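Local coordinates for coat protein (Papaya mosaic virus, PDB 4DOX) that forms the capsid of a flexible filamentous plant virus, probably packing side by side with copies of itself around the viral RNA, at residues N31-V42 / S99-Y109. Sequence-based numbering, arbitrary orientation.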
ATOM      1  N   ASN A  31      12.091  -0.866   3.965  1.00 33.20           N
ATOM      2  CA  ASN A  31      12.120   0.535   3.544  1.00 32.34           C
ATOM      3  C   ASN A  31      11.045   0.854   2.503  1.00 32.11           C
ATOM      4  O   ASN A  31      10.996   1.954   1.949  1.00 33.42           O
ATOM      5  CB  ASN A  31      13.522   0.994   3.105  1.00 33.00           C
ATOM      6  CG  ASN A  31      14.106   0.206   1.933  1.00 31.97           C
ATOM      7  OD1 ASN A  31      13.430  -0.533   1.263  1.00 31.67           O
ATOM      8  ND2 ASN A  31      15.388   0.408   1.678  1.00 31.78           N
ATOM      9  N   LEU A  32      10.180  -0.116   2.238  1.00 30.42           N
ATOM     10  CA  LEU A  32       9.188   0.028   1.202  1.00 28.80           C
ATOM     11  C   LEU A  32       7.771  -0.060   1.803  1.00 27.94           C
ATOM     12  O   LEU A  32       6.821   0.314   1.158  1.00 28.28           O
ATOM     13  CB  LEU A  32       9.398  -1.038   0.105  1.00 28.51           C
ATOM     14  CG  LEU A  32      10.579  -0.946  -0.882  1.00 28.98           C
ATOM     15  CD1 LEU A  32      10.603  -2.160  -1.793  1.00 28.54           C
ATOM     16  CD2 LEU A  32      10.614   0.352  -1.734  1.00 27.96           C
ATOM     17  N   LEU A  33       7.630  -0.572   3.019  1.00 26.95           N
ATOM     18  CA  LEU A  33       6.330  -0.697   3.661  1.00 25.90           C
ATOM     19  C   LEU A  33       6.261   0.119   4.986  1.00 26.39           C
ATOM     20  O   LEU A  33       7.269   0.408   5.619  1.00 26.55           O
ATOM     21  CB  LEU A  33       6.014  -2.175   3.900  1.00 25.55           C
ATOM     22  CG  LEU A  33       5.936  -3.118   2.701  1.00 24.70           C
ATOM     23  CD1 LEU A  33       5.620  -4.573   3.133  1.00 24.71           C
ATOM     24  CD2 LEU A  33       4.897  -2.659   1.704  1.00 24.01           C
ATOM     25  N   PRO A  34       5.068   0.537   5.388  1.00 26.65           N
ATOM     26  CA  PRO A  34       5.062   1.277   6.649  1.00 27.76           C
ATOM     27  C   PRO A  34       5.454   0.303   7.742  1.00 29.06           C
ATOM     28  O   PRO A  34       5.239  -0.906   7.589  1.00 29.39           O
ATOM     29  CB  PRO A  34       3.590   1.664   6.835  1.00 27.37           C
ATOM     30  CG  PRO A  34       2.957   1.491   5.466  1.00 26.32           C
ATOM     31  CD  PRO A  34       3.722   0.389   4.799  1.00 25.93           C
ATOM     32  N   SER A  35       6.031   0.796   8.824  1.00 30.65           N
ATOM     33  CA  SER A  35       6.309  -0.064   9.952  1.00 33.46           C
ATOM     34  C   SER A  35       4.987  -0.588  10.582  1.00 35.26           C
ATOM     35  O   SER A  35       3.868  -0.116  10.281  1.00 36.10           O
ATOM     36  CB  SER A  35       7.171   0.638  10.985  1.00 33.83           C
ATOM     37  OG  SER A  35       6.360   1.486  11.765  1.00 34.75           O
ATOM     38  N   GLN A  36       5.113  -1.584  11.442  1.00 37.32           N
ATOM     39  CA  GLN A  36       3.973  -2.090  12.187  1.00 38.96           C
ATOM     40  C   GLN A  36       3.324  -0.986  13.032  1.00 38.75           C
ATOM     41  O   GLN A  36       2.110  -0.916  13.145  1.00 39.13           O
ATOM     42  CB  GLN A  36       4.437  -3.249  13.098  1.00 40.95           C
ATOM     43  CG  GLN A  36       3.273  -4.111  13.645  1.00 46.71           C
ATOM     44  CD  GLN A  36       2.391  -4.648  12.499  1.00 51.53           C
ATOM     45  OE1 GLN A  36       1.150  -4.554  12.553  1.00 55.39           O
ATOM     46  NE2 GLN A  36       3.032  -5.163  11.433  1.00 49.52           N
ATOM     47  N   GLU A  37       4.153  -0.143  13.643  1.00 38.97           N
ATOM     48  CA  GLU A  37       3.706   0.929  14.537  1.00 39.58           C
ATOM     49  C   GLU A  37       2.922   1.975  13.764  1.00 37.09           C
ATOM     50  O   GLU A  37       1.848   2.419  14.189  1.00 36.04           O
ATOM     51  CB  GLU A  37       4.908   1.556  15.265  1.00 41.31           C
ATOM     52  CG  GLU A  37       5.638   0.562  16.279  1.00 48.66           C
ATOM     53  CD  GLU A  37       6.492  -0.600  15.582  1.00 55.00           C
ATOM     54  OE1 GLU A  37       6.851  -0.493  14.354  1.00 55.05           O
ATOM     55  OE2 GLU A  37       6.811  -1.620  16.281  1.00 55.36           O
ATOM     56  N   GLN A  38       3.477   2.331  12.607  1.00 34.68           N
ATOM     57  CA  GLN A  38       2.853   3.268  11.696  1.00 32.47           C
ATOM     58  C   GLN A  38       1.488   2.749  11.231  1.00 30.96           C
ATOM     59  O   GLN A  38       0.502   3.494  11.273  1.00 29.75           O
ATOM     60  CB  GLN A  38       3.788   3.579  10.520  1.00 31.87           C
ATOM     61  CG  GLN A  38       4.974   4.470  10.896  1.00 29.35           C
ATOM     62  CD  GLN A  38       6.011   4.466   9.797  1.00 26.21           C
ATOM     63  OE1 GLN A  38       6.133   3.500   9.096  1.00 25.75           O
ATOM     64  NE2 GLN A  38       6.719   5.552   9.617  1.00 24.60           N
ATOM     65  N   LEU A  39       1.413   1.470  10.847  1.00 29.59           N
ATOM     66  CA  LEU A  39       0.115   0.906  10.493  1.00 29.12           C
ATOM     67  C   LEU A  39      -0.892   1.078  11.644  1.00 30.23           C
ATOM     68  O   LEU A  39      -2.008   1.527  11.427  1.00 30.94           O
ATOM     69  CB  LEU A  39       0.230  -0.554  10.072  1.00 28.37           C
ATOM     70  CG  LEU A  39       0.798  -0.854   8.687  1.00 28.74           C
ATOM     71  CD1 LEU A  39       0.827  -2.334   8.500  1.00 24.29           C
ATOM     72  CD2 LEU A  39      -0.014  -0.174   7.554  1.00 26.89           C
ATOM     73  N   LYS A  40      -0.497   0.723  12.861  1.00 31.11           N
ATOM     74  CA  LYS A  40      -1.368   0.833  14.037  1.00 32.46           C
ATOM     75  C   LYS A  40      -1.860   2.256  14.242  1.00 32.82           C
ATOM     76  O   LYS A  40      -3.005   2.467  14.653  1.00 33.30           O
ATOM     77  CB  LYS A  40      -0.585   0.438  15.297  1.00 33.93           C
ATOM     78  CG  LYS A  40      -1.188  -0.622  16.180  1.00 36.27           C
ATOM     79  CD  LYS A  40      -2.517  -0.245  16.784  1.00 40.34           C
ATOM     80  CE  LYS A  40      -3.303  -1.540  17.148  1.00 43.97           C
ATOM     81  NZ  LYS A  40      -4.733  -1.243  17.424  1.00 45.66           N
ATOM     82  N   SER A  41      -0.987   3.237  14.011  1.00 32.22           N
ATOM     83  CA  SER A  41      -1.393   4.618  14.201  1.00 32.70           C
ATOM     84  C   SER A  41      -2.532   4.972  13.235  1.00 32.53           C
ATOM     85  O   SER A  41      -3.539   5.603  13.658  1.00 33.40           O
ATOM     86  CB  SER A  41      -0.232   5.570  13.978  1.00 32.56           C
ATOM     87  OG  SER A  41       0.727   5.440  14.986  1.00 35.72           O
ATOM     88  N   VAL A  42      -2.365   4.570  11.951  1.00 30.25           N
ATOM     89  CA  VAL A  42      -3.341   4.851  10.925  1.00 28.91           C
ATOM     90  C   VAL A  42      -4.718   4.315  11.303  1.00 28.83           C
ATOM     91  O   VAL A  42      -5.690   5.077  11.289  1.00 28.98           O
ATOM     92  CB  VAL A  42      -2.933   4.346   9.520  1.00 28.94           C
ATOM     93  CG1 VAL A  42      -4.086   4.605   8.518  1.00 28.90           C
ATOM     94  CG2 VAL A  42      -1.585   4.997   9.026  1.00 27.10           C
ATOM     95  N   SER A  99       0.571   9.336  10.440  1.00 30.10           N
ATOM     96  CA  SER A  99       1.277   8.253  11.139  1.00 30.35           C
ATOM     97  C   SER A  99       2.759   8.319  10.849  1.00 30.70           C
ATOM     98  O   SER A  99       3.536   7.656  11.512  1.00 32.50           O
ATOM     99  CB  SER A  99       0.784   6.895  10.680  1.00 29.05           C
ATOM    100  OG  SER A  99       1.243   6.693   9.360  1.00 28.15           O
ATOM    101  N   GLY A 100       3.140   9.075   9.829  1.00 30.58           N
ATOM    102  CA  GLY A 100       4.531   9.316   9.527  1.00 29.97           C
ATOM    103  C   GLY A 100       5.012   8.438   8.402  1.00 29.08           C
ATOM    104  O   GLY A 100       6.172   8.492   8.037  1.00 28.90           O
ATOM    105  N   THR A 101       4.123   7.607   7.848  1.00 28.48           N
ATOM    106  CA  THR A 101       4.429   6.897   6.570  1.00 27.12           C
ATOM    107  C   THR A 101       4.003   7.798   5.401  1.00 27.15           C
ATOM    108  O   THR A 101       3.482   8.876   5.625  1.00 28.24           O
ATOM    109  CB  THR A 101       3.850   5.431   6.510  1.00 25.42           C
ATOM    110  OG1 THR A 101       4.418   4.734   5.411  1.00 24.83           O
ATOM    111  CG2 THR A 101       2.318   5.377   6.342  1.00 24.87           C
ATOM    112  N   SER A 102       4.274   7.386   4.179  1.00 27.25           N
ATOM    113  CA  SER A 102       3.850   8.122   2.995  1.00 28.14           C
ATOM    114  C   SER A 102       2.657   7.371   2.394  1.00 27.65           C
ATOM    115  O   SER A 102       2.428   6.171   2.681  1.00 27.29           O
ATOM    116  CB  SER A 102       4.963   8.115   1.958  1.00 28.55           C
ATOM    117  OG  SER A 102       5.163   6.762   1.508  1.00 28.39           O
ATOM    118  N   LEU A 103       1.915   8.065   1.538  1.00 27.40           N
ATOM    119  CA  LEU A 103       0.724   7.505   0.935  1.00 26.03           C
ATOM    120  C   LEU A 103       1.158   6.315   0.047  1.00 26.16           C
ATOM    121  O   LEU A 103       0.443   5.292  -0.087  1.00 25.30           O
ATOM    122  CB  LEU A 103       0.041   8.617   0.148  1.00 25.86           C
ATOM    123  CG  LEU A 103      -1.206   8.386  -0.691  1.00 26.01           C
ATOM    124  CD1 LEU A 103      -2.358   7.734   0.130  1.00 25.45           C
ATOM    125  CD2 LEU A 103      -1.621   9.706  -1.280  1.00 24.91           C
ATOM    126  N   ARG A 104       2.368   6.433  -0.503  1.00 26.60           N
ATOM    127  CA  ARG A 104       2.887   5.437  -1.425  1.00 26.52           C
ATOM    128  C   ARG A 104       3.145   4.123  -0.716  1.00 25.81           C
ATOM    129  O   ARG A 104       2.783   3.068  -1.233  1.00 25.72           O
ATOM    130  CB  ARG A 104       4.148   5.949  -2.113  1.00 27.50           C
ATOM    131  CG  ARG A 104       5.015   4.877  -2.789  1.00 27.72           C
ATOM    132  CD  ARG A 104       4.742   4.592  -4.220  1.00 26.79           C
ATOM    133  NE  ARG A 104       4.217   5.721  -4.991  1.00 33.23           N
ATOM    134  CZ  ARG A 104       4.915   6.530  -5.805  1.00 33.90           C
ATOM    135  NH1 ARG A 104       6.211   6.391  -5.948  1.00 35.95           N
ATOM    136  NH2 ARG A 104       4.303   7.500  -6.473  1.00 31.06           N
ATOM    137  N   LYS A 105       3.758   4.198   0.465  1.00 25.13           N
ATOM    138  CA  LYS A 105       4.085   2.999   1.224  1.00 24.42           C
ATOM    139  C   LYS A 105       2.830   2.344   1.703  1.00 23.64           C
ATOM    140  O   LYS A 105       2.760   1.119   1.696  1.00 25.24           O
ATOM    141  CB  LYS A 105       5.035   3.287   2.404  1.00 24.57           C
ATOM    142  CG  LYS A 105       6.445   3.355   1.961  1.00 27.91           C
ATOM    143  CD  LYS A 105       7.317   4.045   2.974  1.00 34.40           C
ATOM    144  CE  LYS A 105       8.702   4.354   2.376  1.00 35.38           C
ATOM    145  NZ  LYS A 105       9.629   4.701   3.489  1.00 38.27           N
ATOM    146  N   PHE A 106       1.851   3.138   2.136  1.00 22.73           N
ATOM    147  CA  PHE A 106       0.576   2.613   2.584  1.00 22.19           C
ATOM    148  C   PHE A 106      -0.147   1.854   1.450  1.00 22.85           C
ATOM    149  O   PHE A 106      -0.678   0.769   1.657  1.00 22.52           O
ATOM    150  CB  PHE A 106      -0.310   3.772   3.038  1.00 22.71           C
ATOM    151  CG  PHE A 106      -1.647   3.343   3.648  1.00 20.74           C
ATOM    152  CD1 PHE A 106      -2.835   3.435   2.916  1.00 18.89           C
ATOM    153  CD2 PHE A 106      -1.716   2.863   4.953  1.00 20.77           C
ATOM    154  CE1 PHE A 106      -4.059   3.044   3.468  1.00 18.10           C
ATOM    155  CE2 PHE A 106      -2.971   2.480   5.527  1.00 21.34           C
ATOM    156  CZ  PHE A 106      -4.136   2.579   4.775  1.00 18.28           C
ATOM    157  N   CYS A 107      -0.197   2.437   0.248  1.00 23.30           N
ATOM    158  CA  CYS A 107      -0.846   1.752  -0.883  1.00 23.63           C
ATOM    159  C   CYS A 107      -0.098   0.465  -1.215  1.00 23.67           C
ATOM    160  O   CYS A 107      -0.731  -0.535  -1.517  1.00 23.82           O
ATOM    161  CB  CYS A 107      -0.964   2.668  -2.108  1.00 23.63           C
ATOM    162  SG  CYS A 107      -2.057   4.111  -1.746  1.00 27.31           S
ATOM    163  N   ARG A 108       1.235   0.489  -1.095  1.00 23.37           N
ATOM    164  CA  ARG A 108       2.064  -0.623  -1.456  1.00 23.31           C
ATOM    165  C   ARG A 108       1.718  -1.800  -0.573  1.00 24.06           C
ATOM    166  O   ARG A 108       1.755  -2.940  -1.034  1.00 23.95           O
ATOM    167  CB  ARG A 108       3.520  -0.262  -1.277  1.00 23.56           C
ATOM    168  CG  ARG A 108       4.427  -1.200  -2.008  1.00 23.83           C
ATOM    169  CD  ARG A 108       5.839  -0.802  -1.872  1.00 24.33           C
ATOM    170  NE  ARG A 108       6.229   0.169  -2.883  1.00 26.00           N
ATOM    171  CZ  ARG A 108       6.741   1.363  -2.620  1.00 23.24           C
ATOM    172  NH1 ARG A 108       6.922   1.729  -1.361  1.00 21.55           N
ATOM    173  NH2 ARG A 108       7.053   2.185  -3.616  1.00 21.68           N
ATOM    174  N   TYR A 109       1.356  -1.507   0.685  1.00 24.23           N
ATOM    175  CA  TYR A 109       1.034  -2.521   1.689  1.00 24.66           C
ATOM    176  C   TYR A 109      -0.232  -3.314   1.330  1.00 25.44           C
ATOM    177  O   TYR A 109      -0.447  -4.442   1.866  1.00 26.29           O
ATOM    178  CB  TYR A 109       0.867  -1.869   3.082  1.00 23.74           C
ATOM    179  CG  TYR A 109       0.472  -2.850   4.175  1.00 25.16           C
ATOM    180  CD1 TYR A 109       1.354  -3.893   4.593  1.00 27.40           C
ATOM    181  CD2 TYR A 109      -0.759  -2.743   4.812  1.00 26.11           C
ATOM    182  CE1 TYR A 109       1.010  -4.811   5.631  1.00 26.61           C
ATOM    183  CE2 TYR A 109      -1.132  -3.660   5.851  1.00 28.15           C
ATOM    184  CZ  TYR A 109      -0.236  -4.693   6.246  1.00 28.88           C
ATOM    185  OH  TYR A 109      -0.620  -5.577   7.232  1.00 27.62           O
TER
HETATM  186  O   HOH W   1       9.638   2.187   5.492  1.00 22.64           O
HETATM  187  O   HOH W   2       6.857   4.290   6.591  1.00 21.02           O
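Arg108 NH1 donates to Leu32 O at 2.9 Å, a direct hydrogen bond between 31-42 and 99-109. Its N-H...O angle is 155°, and it lies in the carbonyl plane, on a lone pair; Leu32 CD2 lies over one face of the same guanidinium, toward its rim. A bend at chi3 (-86°) turns the group toward that carbonyl, while NE forms a salt bridge with Asp145, so two partners fix its rotation.

Two waters extend the polar contact. One donates to Leu33 O and accepts from Lys105 NZ; the other links Gln38 OE1 to Thr101 OG1, at 2.7 Å from each. Gln38 OE1 also accepts from Ser35 N, and Ser35 OG from Gln38 N, a capping box that starts helix 36-48 beside Thr101.

Apolar side chains make a second set of contacts. Leu39 CD1 sits over one face of the Tyr109 ring, 3.6 Å from its centroid and 21° off the normal, a CH-pi contact. Pro34 CD lies 4.0 Å from Tyr109 CB, and the proline ring also packs against the Thr101 side chain. Val42 CG1 meets Phe106 CE2 obliquely at 3.8 Å.

The contact thus lays the lead-in and first turns of helix 36-48 against helix 103-108 and the turn before it, within an all-helical coat protein. Phe106 also touches Ala60 of helix 56-70 and Val96 of helix 89-98.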